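Local structure of putative uncharacterized protein (Ustilago maydis, 4GNX) at residues 132-143 with 196-206; 175-183 with 210-218. The protein probably serves as the large subunit of replication protein A, using OB-fold domains to bind single-stranded DNA. All coordinates share one frame; numbering follows the deposited sequence.

In the fold
Both contacts belong to one OB-fold domain and are neighbours in its curled sheet, their centres about 9 Å apart. Interaction 1 pairs strand 135-143 with 198-201 in antiparallel fashion, and 204-206 turns away after a corner at 202-203; interaction 2 sets strand 175-180 parallel to 213-217. They meet where Lys205 N probably donates to Ser215 O. Both are mostly buried, but the chemistry differs. Interaction 1 rests on a long run of backbone bonds, with a salt bridge at the corner and a more exposed lysine-aspartate pair at one end. Interaction 2 is shorter, with a leucine-methionine core on one face and thymidines of chain G on the other, where Lys205 of interaction 1 joins in.

Interaction 1: 132-143 with 196-206; sequences ANQQCDVIGILD and KPVLAFKGVKV. Unlike the reference sequence in segment 132-143: Gln135 (reference Thr). With nucleotides of chain G.
Asp137 swings its carboxylate beside its own backbone N (chi1 -73°), while Lys202 folds back through bends at chi2, chi3 and chi4, and the two ends meet as a salt bridge. Asp137 OD2 takes Lys202 NZ at 2.7 Å on its syn lone pair. The other oxygen, Asp137 OD1, receives Gly203 N at 2.9 Å in a nearly straight bond (170°), so the carboxylate holds both residues of the corner between strands 198-201 and 204-206. Glu120 N also donates to Asp137 OD2, and Tyr119 adds a cation-pi contact to Lys202.

From this corner the strands run antiparallel. Val138 and Phe201 exchange two backbone bonds, as do Gly140 and Leu199, and Leu142 N reaches Pro197 O. On one face Ile139 CG1 lies 3.7 Å from Val198 CG1, and Ile141 CD1 touches Val198 CG2 at 3.6 Å; helix 229-242 packs against these residues. At the far end Lys196 NZ donates to Asp143 O at 2.8 Å.

Lys205 runs alongside Asn133, and its bend at chi3 brings NZ to the DNA, where Lys205 NZ bonds DT6 OP2 of chain G at 2.9 Å and DT7 O4 of chain G at 3.2 Å. The antiparallel pairing of the first and fourth strands is characteristic of the OB-fold barrel.

Interaction 2: 175-183 with 210-218; sequences VKLTLWGKT and GGRSLSMFS. With nucleotides of chain G.
Leu214 N donates to Lys176 O at 2.8 Å, and Leu214 O takes a hydrogen bond from Thr178 N at 2.9 Å, with a lesser CA-H...O contact from Leu177 CA. Leu214 is thus bonded to residues before and after its partner Leu177, as expected of a parallel pair. A weak bond from Met216 N to Thr178 O extends the pairing.

On the Leu177-Leu214 face the contact is apolar. Leu177 CG rests 3.7 Å from Leu214 CB, Val175 crosses Leu214 at about a right angle, and the bent Met216 chain runs alongside Leu179 to place Met216 CE against Leu179 CD2.

The other face meets DNA. Ser215 turns OG anti to its backbone N (chi1 163°), where Ser215 OG accepts Trp180 NE1 at 2.9 Å, in the indole plane and fairly straight (163°). This bond helps fix the rotation of the ring. Thr178 CG2 sits 3.5 Å above the centre of one face of the Trp180 indole, and DT6 of chain G covers the opposite face, with C5 offset toward the rim. DT7 O4' of chain G comes to the indole edge. Thr178 OG1 is held elsewhere, by Ala265 O. Further along, Ser218 N bonds DT5 O2 of chain G at 2.9 Å.

The parallel pairing of the third and fifth strands is the one that closes the OB barrel, and an aromatic laid against a base is characteristic of the DNA-binding groove in replication protein A OB folds.

Interaction 1: 132-143 with 196-206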
loop_
_atom_site.group_PDB
_atom_site.type_symbol
_atom_site.label_atom_id
_atom_site.label_comp_id
_atom_site.label_asym_id
_atom_site.label_seq_id
_atom_site.Cartn_x
_atom_site.Cartn_y
_atom_site.Cartn_z
ATOM N N ALA C 132 -3.810 12.248 4.361
ATOM C CA ALA C 132 -4.091 11.249 5.383
ATOM C C ALA C 132 -2.922 10.286 5.624
ATOM O O ALA C 132 -1.970 10.228 4.840
ATOM C CB ALA C 132 -5.367 10.493 5.046
ATOM N N ASN C 133 -3.008 9.550 6.730
ATOM C CA ASN C 133 -1.938 8.668 7.213
ATOM C C ASN C 133 -0.512 9.253 7.153
ATOM O O ASN C 133 0.432 8.589 6.737
ATOM C CB ASN C 133 -2.023 7.283 6.544
ATOM C CG ASN C 133 -3.182 6.439 7.068
ATOM O OD1 ASN C 133 -3.564 6.525 8.238
ATOM N ND2 ASN C 133 -3.739 5.608 6.198
ATOM N N GLN C 134 -0.368 10.504 7.574
ATOM C CA GLN C 134 0.941 11.141 7.616
ATOM C C GLN C 134 1.260 11.833 8.940
ATOM O O GLN C 134 0.355 12.290 9.658
ATOM C CB GLN C 134 1.103 12.116 6.460
ATOM C CG GLN C 134 1.622 11.459 5.196
ATOM C CD GLN C 134 2.521 12.378 4.398
ATOM O OE1 GLN C 134 2.171 13.525 4.116
ATOM N NE2 GLN C 134 3.695 11.878 4.028
ATOM N N GLN C 135 2.561 11.888 9.245
ATOM C CA GLN C 135 3.100 12.512 10.458
ATOM C C GLN C 135 2.991 14.014 10.345
ATOM O O GLN C 135 3.228 14.570 9.274
ATOM C CB GLN C 135 4.582 12.161 10.645
ATOM C CG GLN C 135 4.987 10.770 10.188
ATOM C CD GLN C 135 4.362 9.673 11.033
ATOM O OE1 GLN C 135 3.256 9.838 11.575
ATOM N NE2 GLN C 135 5.066 8.541 11.150
ATOM N N CYS C 136 2.672 14.660 11.463
ATOM C CA CYS C 136 2.457 16.099 11.498
ATOM C C CYS C 136 2.597 16.636 12.926
ATOM O O CYS C 136 2.406 15.889 13.886
ATOM C CB CYS C 136 1.093 16.413 10.861
ATOM S SG CYS C 136 -0.017 17.513 11.753
ATOM N N ASP C 137 2.958 17.912 13.057
ATOM C CA ASP C 137 3.064 18.557 14.367
ATOM C C ASP C 137 1.970 19.591 14.579
ATOM O O ASP C 137 1.730 20.417 13.707
ATOM C CB ASP C 137 4.419 19.239 14.514
ATOM C CG ASP C 137 5.552 18.257 14.698
ATOM O OD1 ASP C 137 5.280 17.044 14.840
ATOM O OD2 ASP C 137 6.723 18.705 14.697
ATOM N N VAL C 138 1.327 19.563 15.745
ATOM C CA VAL C 138 0.214 20.475 16.039
ATOM C C VAL C 138 0.283 21.039 17.455
ATOM O O VAL C 138 0.499 20.296 18.409
ATOM C CB VAL C 138 -1.162 19.786 15.835
ATOM C CG1 VAL C 138 -2.278 20.533 16.550
ATOM C CG2 VAL C 138 -1.490 19.645 14.356
ATOM N N ILE C 139 0.099 22.356 17.568
ATOM C CA ILE C 139 -0.130 23.024 18.857
ATOM C C ILE C 139 -1.492 23.751 18.896
ATOM O O ILE C 139 -1.994 24.214 17.865
ATOM C CB ILE C 139 1.024 23.992 19.216
ATOM C CG1 ILE C 139 0.965 24.379 20.703
ATOM C CG2 ILE C 139 1.045 25.194 18.273
ATOM C CD1 ILE C 139 2.211 25.058 21.222
ATOM N N GLY C 140 -2.085 23.838 20.085
ATOM C CA GLY C 140 -3.364 24.522 20.267
ATOM C C GLY C 140 -3.889 24.434 21.685
ATOM O O GLY C 140 -3.330 23.721 22.525
ATOM N N ILE C 141 -4.965 25.167 21.950
ATOM C CA ILE C 141 -5.622 25.131 23.248
ATOM C C ILE C 141 -6.526 23.915 23.290
ATOM O O ILE C 141 -7.247 23.641 22.329
ATOM C CB ILE C 141 -6.469 26.404 23.509
ATOM C CG1 ILE C 141 -5.616 27.691 23.401
ATOM C CG2 ILE C 141 -7.194 26.325 24.850
ATOM C CD1 ILE C 141 -4.737 28.019 24.595
ATOM N N LEU C 142 -6.458 23.175 24.395
ATOM C CA LEU C 142 -7.443 22.142 24.706
ATOM C C LEU C 142 -8.741 22.813 25.142
ATOM O O LEU C 142 -8.757 23.607 26.088
ATOM C CB LEU C 142 -6.948 21.219 25.824
ATOM C CG LEU C 142 -7.979 20.247 26.417
ATOM C CD1 LEU C 142 -8.225 19.077 25.480
ATOM C CD2 LEU C 142 -7.552 19.750 27.790
ATOM N N ASP C 143 -9.824 22.497 24.445
ATOM C CA ASP C 143 -11.129 23.050 24.770
ATOM C C ASP C 143 -11.838 22.168 25.810
ATOM O O ASP C 143 -12.246 22.638 26.879
ATOM C CB ASP C 143 -11.970 23.190 23.498
ATOM C CG ASP C 143 -13.383 23.631 23.785
ATOM O OD1 ASP C 143 -13.579 24.816 24.137
ATOM O OD2 ASP C 143 -14.294 22.786 23.662
ATOM N N LYS C 196 -8.107 25.052 30.534
ATOM C CA LYS C 196 -7.734 25.415 29.155
ATOM C C LYS C 196 -6.227 25.467 28.839
ATOM O O LYS C 196 -5.714 26.505 28.400
ATOM C CB LYS C 196 -8.406 26.742 28.776
ATOM C CG LYS C 196 -9.567 26.604 27.808
ATOM C CD LYS C 196 -10.840 26.068 28.436
ATOM C CE LYS C 196 -11.848 25.796 27.333
ATOM N NZ LYS C 196 -13.089 25.137 27.817
ATOM N N PRO C 197 -5.520 24.339 29.030
ATOM C CA PRO C 197 -4.079 24.385 28.851
ATOM C C PRO C 197 -3.703 24.458 27.372
ATOM O O PRO C 197 -4.554 24.258 26.501
ATOM C CB PRO C 197 -3.628 23.051 29.440
ATOM C CG PRO C 197 -4.758 22.123 29.137
ATOM C CD PRO C 197 -6.008 22.955 29.211
ATOM N N VAL C 198 -2.440 24.756 27.094
ATOM C CA VAL C 198 -1.918 24.565 25.753
ATOM C C VAL C 198 -1.331 23.164 25.692
ATOM O O VAL C 198 -0.626 22.740 26.614
ATOM C CB VAL C 198 -0.844 25.609 25.376
ATOM C CG1 VAL C 198 -0.399 25.408 23.934
ATOM C CG2 VAL C 198 -1.378 27.021 25.571
ATOM N N LEU C 199 -1.647 22.450 24.615
ATOM C CA LEU C 199 -1.060 21.140 24.359
ATOM C C LEU C 199 -0.282 21.143 23.059
ATOM O O LEU C 199 -0.762 21.654 22.037
ATOM C CB LEU C 199 -2.133 20.069 24.294
ATOM C CG LEU C 199 -3.002 19.889 25.530
ATOM C CD1 LEU C 199 -3.972 18.732 25.309
ATOM C CD2 LEU C 199 -2.159 19.673 26.777
ATOM N N ALA C 200 0.915 20.562 23.110
ATOM C CA ALA C 200 1.830 20.533 21.967
ATOM C C ALA C 200 2.097 19.096 21.526
ATOM O O ALA C 200 2.529 18.262 22.321
ATOM C CB ALA C 200 3.132 21.242 22.315
ATOM N N PHE C 201 1.854 18.813 20.253
ATOM C CA PHE C 201 1.983 17.458 19.743
ATOM C C PHE C 201 3.091 17.279 18.709
ATOM O O PHE C 201 3.184 18.051 17.741
ATOM C CB PHE C 201 0.653 16.998 19.167
ATOM C CG PHE C 201 -0.405 16.785 20.202
ATOM C CD1 PHE C 201 -1.199 17.840 20.639
ATOM C CD2 PHE C 201 -0.611 15.526 20.754
ATOM C CE1 PHE C 201 -2.178 17.646 21.605
ATOM C CE2 PHE C 201 -1.594 15.329 21.717
ATOM C CZ PHE C 201 -2.377 16.393 22.145
ATOM N N LYS C 202 3.930 16.262 18.932
ATOM C CA LYS C 202 4.960 15.855 17.966
ATOM C C LYS C 202 4.614 14.504 17.348
ATOM O O LYS C 202 4.297 13.546 18.060
ATOM C CB LYS C 202 6.358 15.824 18.604
ATOM C CG LYS C 202 7.458 16.358 17.696
ATOM C CD LYS C 202 8.042 15.281 16.801
ATOM C CE LYS C 202 8.163 15.749 15.360
ATOM N NZ LYS C 202 8.852 17.055 15.226
ATOM N N GLY C 203 4.664 14.447 16.020
ATOM C CA GLY C 203 4.421 13.214 15.273
ATOM C C GLY C 203 3.046 12.632 15.524
ATOM O O GLY C 203 2.899 11.683 16.282
ATOM N N VAL C 204 2.041 13.211 14.880
ATOM C CA VAL C 204 0.664 12.809 15.078
ATOM C C VAL C 204 0.107 12.355 13.730
ATOM O O VAL C 204 0.489 12.898 12.692
ATOM C CB VAL C 204 -0.123 13.990 15.679
ATOM C CG1 VAL C 204 -1.628 13.844 15.503
ATOM C CG2 VAL C 204 0.218 14.126 17.149
ATOM N N LYS C 205 -0.769 11.346 13.741
ATOM C CA LYS C 205 -1.358 10.825 12.503
ATOM C C LYS C 205 -2.545 11.661 12.071
ATOM O O LYS C 205 -3.409 11.976 12.882
ATOM C CB LYS C 205 -1.790 9.366 12.651
ATOM C CG LYS C 205 -2.097 8.704 11.309
ATOM C CD LYS C 205 -2.784 7.346 11.436
ATOM C CE LYS C 205 -4.106 7.423 12.193
ATOM N NZ LYS C 205 -4.785 6.098 12.238
ATOM N N VAL C 206 -2.577 12.014 10.785
ATOM C CA VAL C 206 -3.717 12.719 10.190
ATOM C C VAL C 206 -4.705 11.729 9.557
ATOM O O VAL C 206 -4.390 11.063 8.563
ATOM C CB VAL C 206 -3.259 13.741 9.129
ATOM C CG1 VAL C 206 -4.455 14.344 8.398
ATOM C CG2 VAL C 206 -2.401 14.826 9.766
ATOM P P DT G 6 -3.482 2.868 13.622
ATOM O OP1 DT G 6 -3.479 2.562 12.169
ATOM O OP2 DT G 6 -3.458 4.288 14.067
ATOM O "O5'" DT G 6 -4.753 2.150 14.264
ATOM C "C5'" DT G 6 -5.191 0.855 13.798
ATOM C "C4'" DT G 6 -5.861 0.074 14.907
ATOM O "O4'" DT G 6 -4.991 -0.027 16.059
ATOM C "C3'" DT G 6 -7.184 0.652 15.410
ATOM O "O3'" DT G 6 -8.165 -0.386 15.472
ATOM C "C2'" DT G 6 -6.846 1.236 16.771
ATOM C "C1'" DT G 6 -5.633 0.443 17.234
ATOM N N1 DT G 6 -4.646 1.237 18.003
ATOM C C2 DT G 6 -4.405 0.910 19.319
ATOM O O2 DT G 6 -4.970 -0.005 19.895
ATOM N N3 DT G 6 -3.471 1.700 19.942
ATOM C C4 DT G 6 -2.771 2.758 19.393
ATOM O O4 DT G 6 -1.963 3.378 20.079
ATOM C C5 DT G 6 -3.069 3.040 18.008
ATOM C C7 DT G 6 -2.355 4.164 17.326
ATOM C C6 DT G 6 -3.980 2.278 17.392
ATOM P P DT G 7 -9.422 -0.254 14.501
ATOM O OP1 DT G 7 -10.172 -1.536 14.495
ATOM O OP2 DT G 7 -8.929 0.311 13.218
ATOM O "O5'" DT G 7 -10.285 0.849 15.263
ATOM C "C5'" DT G 7 -10.740 0.631 16.615
ATOM C "C4'" DT G 7 -11.654 1.750 17.063
ATOM O "O4'" DT G 7 -10.922 2.992 17.148
ATOM C "C3'" DT G 7 -12.843 2.040 16.151
ATOM O "O3'" DT G 7 -13.931 2.469 16.972
ATOM C "C2'" DT G 7 -12.340 3.176 15.277
ATOM C "C1'" DT G 7 -11.459 3.950 16.243
ATOM N N1 DT G 7 -10.324 4.686 15.651
ATOM C C2 DT G 7 -10.132 5.986 16.059
ATOM O O2 DT G 7 -10.872 6.555 16.841
ATOM N N3 DT G 7 -9.036 6.602 15.509
ATOM C C4 DT G 7 -8.124 6.055 14.626
ATOM O O4 DT G 7 -7.188 6.734 14.216
ATOM C C5 DT G 7 -8.383 4.686 14.246
ATOM C C7 DT G 7 -7.457 4.016 13.281
ATOM C C6 DT G 7 -9.450 4.074 14.778
#

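Interaction 2: 175-183 with 210-218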
loop_
_atom_site.group_PDB
_atom_site.type_symbol
_atom_site.label_atom_id
_atom_site.label_comp_id
_atom_site.label_asym_id
_atom_site.label_seq_id
_atom_site.Cartn_x
_atom_site.Cartn_y
_atom_site.Cartn_z
ATOM N N VAL C 175 -10.528 20.665 15.956
ATOM C CA VAL C 175 -10.258 19.333 15.412
ATOM C C VAL C 175 -10.216 18.299 16.538
ATOM O O VAL C 175 -9.776 18.602 17.645
ATOM C CB VAL C 175 -8.951 19.311 14.577
ATOM C CG1 VAL C 175 -7.717 19.437 15.467
ATOM C CG2 VAL C 175 -8.874 18.052 13.723
ATOM N N LYS C 176 -10.692 17.091 16.262
ATOM C CA LYS C 176 -10.643 16.022 17.255
ATOM C C LYS C 176 -9.287 15.290 17.224
ATOM O O LYS C 176 -8.697 15.080 16.157
ATOM C CB LYS C 176 -11.802 15.032 17.068
ATOM C CG LYS C 176 -13.198 15.522 17.453
ATOM C CD LYS C 176 -14.040 15.828 16.219
ATOM C CE LYS C 176 -15.500 15.387 16.366
ATOM N NZ LYS C 176 -16.330 16.348 17.138
ATOM N N LEU C 177 -8.784 14.928 18.403
ATOM C CA LEU C 177 -7.580 14.111 18.508
ATOM C C LEU C 177 -7.797 12.958 19.482
ATOM O O LEU C 177 -8.253 13.163 20.610
ATOM C CB LEU C 177 -6.386 14.952 18.946
ATOM C CG LEU C 177 -5.008 14.261 18.964
ATOM C CD1 LEU C 177 -3.916 15.285 18.687
ATOM C CD2 LEU C 177 -4.713 13.506 20.259
ATOM N N THR C 178 -7.455 11.748 19.049
ATOM C CA THR C 178 -7.597 10.562 19.896
ATOM C C THR C 178 -6.309 10.237 20.674
ATOM O O THR C 178 -5.217 10.244 20.096
ATOM C CB THR C 178 -8.052 9.340 19.059
ATOM O OG1 THR C 178 -9.433 9.488 18.693
ATOM C CG2 THR C 178 -7.872 8.044 19.818
ATOM N N LEU C 179 -6.447 9.982 21.977
ATOM C CA LEU C 179 -5.384 9.372 22.777
ATOM C C LEU C 179 -5.684 7.905 22.932
ATOM O O LEU C 179 -6.843 7.518 23.057
ATOM C CB LEU C 179 -5.299 9.970 24.181
ATOM C CG LEU C 179 -5.220 11.484 24.370
ATOM C CD1 LEU C 179 -5.083 11.821 25.844
ATOM C CD2 LEU C 179 -4.072 12.080 23.575
ATOM N N TRP C 180 -4.640 7.090 22.955
ATOM C CA TRP C 180 -4.800 5.668 23.160
ATOM C C TRP C 180 -4.188 5.250 24.456
ATOM O O TRP C 180 -3.441 6.014 25.070
ATOM C CB TRP C 180 -4.137 4.909 22.033
ATOM C CG TRP C 180 -4.618 5.275 20.650
ATOM C CD1 TRP C 180 -4.001 6.120 19.741
ATOM C CD2 TRP C 180 -5.820 4.784 19.957
ATOM N NE1 TRP C 180 -4.718 6.193 18.580
ATOM C CE2 TRP C 180 -5.817 5.415 18.641
ATOM C CE3 TRP C 180 -6.860 3.916 20.288
ATOM C CZ2 TRP C 180 -6.821 5.185 17.712
ATOM C CZ3 TRP C 180 -7.863 3.689 19.342
ATOM C CH2 TRP C 180 -7.842 4.314 18.086
ATOM N N GLY C 181 -4.521 4.033 24.888
ATOM C CA GLY C 181 -3.826 3.345 25.975
ATOM C C GLY C 181 -3.751 4.057 27.307
ATOM O O GLY C 181 -4.714 4.664 27.760
ATOM N N LYS C 182 -2.584 3.972 27.928
ATOM C CA LYS C 182 -2.367 4.469 29.283
ATOM C C LYS C 182 -2.430 5.991 29.330
ATOM O O LYS C 182 -2.934 6.558 30.292
ATOM C CB LYS C 182 -1.013 3.976 29.801
ATOM C CG LYS C 182 -0.759 4.202 31.276
ATOM C CD LYS C 182 -1.233 3.022 32.096
ATOM C CE LYS C 182 -0.789 3.178 33.541
ATOM N NZ LYS C 182 -1.438 2.191 34.449
ATOM N N THR C 183 -1.918 6.639 28.285
ATOM C CA THR C 183 -1.981 8.099 28.159
ATOM C C THR C 183 -3.434 8.575 28.157
ATOM O O THR C 183 -3.738 9.673 28.630
ATOM C CB THR C 183 -1.292 8.591 26.868
ATOM O OG1 THR C 183 -0.221 7.701 26.528
ATOM C CG2 THR C 183 -0.739 10.003 27.039
ATOM N N GLY C 210 -14.247 13.006 9.333
ATOM C CA GLY C 210 -14.757 14.341 9.614
ATOM C C GLY C 210 -13.879 15.370 8.933
ATOM O O GLY C 210 -13.455 16.345 9.554
ATOM N N GLY C 211 -13.599 15.132 7.651
ATOM C CA GLY C 211 -12.741 16.004 6.850
ATOM C C GLY C 211 -11.280 15.832 7.212
ATOM O O GLY C 211 -10.472 15.405 6.374
ATOM N N ARG C 212 -10.954 16.179 8.460
ATOM C CA ARG C 212 -9.619 16.008 9.037
ATOM C C ARG C 212 -9.717 15.768 10.537
ATOM O O ARG C 212 -10.440 16.474 11.240
ATOM C CB ARG C 212 -8.741 17.230 8.761
ATOM C CG ARG C 212 -8.186 17.304 7.348
ATOM C CD ARG C 212 -7.108 16.254 7.144
ATOM N NE ARG C 212 -6.465 16.331 5.832
ATOM C CZ ARG C 212 -6.916 15.738 4.732
ATOM N NH1 ARG C 212 -8.034 15.026 4.758
ATOM N NH2 ARG C 212 -6.250 15.871 3.600
ATOM N N SER C 213 -8.997 14.755 11.010
ATOM C CA SER C 213 -8.917 14.440 12.432
ATOM C C SER C 213 -7.566 13.820 12.775
ATOM O O SER C 213 -6.830 13.380 11.885
ATOM C CB SER C 213 -10.061 13.518 12.858
ATOM O OG SER C 213 -10.023 12.295 12.149
ATOM N N LEU C 214 -7.250 13.800 14.069
ATOM C CA LEU C 214 -5.925 13.406 14.542
ATOM C C LEU C 214 -5.933 12.193 15.451
ATOM O O LEU C 214 -6.905 11.932 16.162
ATOM C CB LEU C 214 -5.241 14.569 15.248
ATOM C CG LEU C 214 -5.051 15.818 14.398
ATOM C CD1 LEU C 214 -4.542 16.974 15.252
ATOM C CD2 LEU C 214 -4.136 15.549 13.215
ATOM N N SER C 215 -4.832 11.457 15.408
ATOM C CA SER C 215 -4.624 10.306 16.256
ATOM C C SER C 215 -3.148 10.184 16.594
ATOM O O SER C 215 -2.286 10.540 15.784
ATOM C CB SER C 215 -5.090 9.038 15.552
ATOM O OG SER C 215 -4.549 7.895 16.188
ATOM N N MET C 216 -2.862 9.658 17.783
ATOM C CA MET C 216 -1.481 9.444 18.206
ATOM C C MET C 216 -0.916 8.095 17.786
ATOM O O MET C 216 -1.643 7.114 17.663
ATOM C CB MET C 216 -1.339 9.633 19.713
ATOM C CG MET C 216 -1.493 11.090 20.114
ATOM S SD MET C 216 -0.432 11.647 21.471
ATOM C CE MET C 216 -0.996 10.562 22.786
ATOM N N PHE C 217 0.388 8.081 17.540
ATOM C CA PHE C 217 1.162 6.854 17.431
ATOM C C PHE C 217 1.934 6.575 18.720
ATOM O O PHE C 217 2.171 7.483 19.525
ATOM C CB PHE C 217 2.156 6.971 16.288
ATOM C CG PHE C 217 1.552 6.761 14.943
ATOM C CD1 PHE C 217 1.944 7.545 13.869
ATOM C CD2 PHE C 217 0.592 5.770 14.746
ATOM C CE1 PHE C 217 1.398 7.348 12.617
ATOM C CE2 PHE C 217 0.036 5.570 13.497
ATOM C CZ PHE C 217 0.445 6.359 12.427
ATOM N N SER C 218 2.328 5.317 18.898
ATOM C CA SER C 218 3.198 4.891 19.995
ATOM C C SER C 218 4.287 5.921 20.235
ATOM O O SER C 218 4.595 6.276 21.373
ATOM C CB SER C 218 3.829 3.542 19.633
ATOM O OG SER C 218 4.979 3.234 20.405
ATOM P P DT G 6 -3.482 2.868 13.622
ATOM O OP1 DT G 6 -3.479 2.562 12.169
ATOM O OP2 DT G 6 -3.458 4.288 14.067
ATOM O "O5'" DT G 6 -4.753 2.150 14.264
ATOM C "C5'" DT G 6 -5.191 0.855 13.798
ATOM C "C4'" DT G 6 -5.861 0.074 14.907
ATOM O "O4'" DT G 6 -4.991 -0.027 16.059
ATOM C "C3'" DT G 6 -7.184 0.652 15.410
ATOM O "O3'" DT G 6 -8.165 -0.386 15.472
ATOM C "C2'" DT G 6 -6.846 1.236 16.771
ATOM C "C1'" DT G 6 -5.633 0.443 17.234
ATOM N N1 DT G 6 -4.646 1.237 18.003
ATOM C C2 DT G 6 -4.405 0.910 19.319
ATOM O O2 DT G 6 -4.970 -0.005 19.895
ATOM N N3 DT G 6 -3.471 1.700 19.942
ATOM C C4 DT G 6 -2.771 2.758 19.393
ATOM O O4 DT G 6 -1.963 3.378 20.079
ATOM C C5 DT G 6 -3.069 3.040 18.008
ATOM C C7 DT G 6 -2.355 4.164 17.326
ATOM C C6 DT G 6 -3.980 2.278 17.392
ATOM P P DT G 7 -9.422 -0.254 14.501
ATOM O OP1 DT G 7 -10.172 -1.536 14.495
ATOM O OP2 DT G 7 -8.929 0.311 13.218
ATOM O "O5'" DT G 7 -10.285 0.849 15.263
ATOM C "C5'" DT G 7 -10.740 0.631 16.615
ATOM C "C4'" DT G 7 -11.654 1.750 17.063
ATOM O "O4'" DT G 7 -10.922 2.992 17.148
ATOM C "C3'" DT G 7 -12.843 2.040 16.151
ATOM O "O3'" DT G 7 -13.931 2.469 16.972
ATOM C "C2'" DT G 7 -12.340 3.176 15.277
ATOM C "C1'" DT G 7 -11.459 3.950 16.243
ATOM N N1 DT G 7 -10.324 4.686 15.651
ATOM C C2 DT G 7 -10.132 5.986 16.059
ATOM O O2 DT G 7 -10.872 6.555 16.841
ATOM N N3 DT G 7 -9.036 6.602 15.509
ATOM C C4 DT G 7 -8.124 6.055 14.626
ATOM O O4 DT G 7 -7.188 6.734 14.216
ATOM C C5 DT G 7 -8.383 4.686 14.246
ATOM C C7 DT G 7 -7.457 4.016 13.281
ATOM C C6 DT G 7 -9.450 4.074 14.778
ATOM P P DT G 5 0.227 -3.649 13.445
ATOM O OP1 DT G 5 -0.739 -4.116 12.416
ATOM O OP2 DT G 5 1.577 -3.193 13.011
ATOM O "O5'" DT G 5 -0.502 -2.430 14.178
ATOM C "C5'" DT G 5 -0.742 -1.182 13.482
ATOM C "C4'" DT G 5 -1.250 -0.100 14.412
ATOM O "O4'" DT G 5 -0.423 -0.016 15.598
ATOM C "C3'" DT G 5 -1.248 1.312 13.818
ATOM O "O3'" DT G 5 -2.292 2.109 14.394
ATOM C "C2'" DT G 5 0.089 1.867 14.271
ATOM C "C1'" DT G 5 0.229 1.252 15.654
ATOM N N1 DT G 5 1.619 1.033 16.107
ATOM C C2 DT G 5 2.163 1.947 16.982
ATOM O O2 DT G 5 1.557 2.928 17.384
ATOM N N3 DT G 5 3.455 1.676 17.365
ATOM C C4 DT G 5 4.236 0.601 16.975
ATOM O O4 DT G 5 5.380 0.486 17.409
ATOM C C5 DT G 5 3.601 -0.319 16.057
ATOM C C7 DT G 5 4.370 -1.508 15.575
ATOM C C6 DT G 5 2.344 -0.058 15.673
#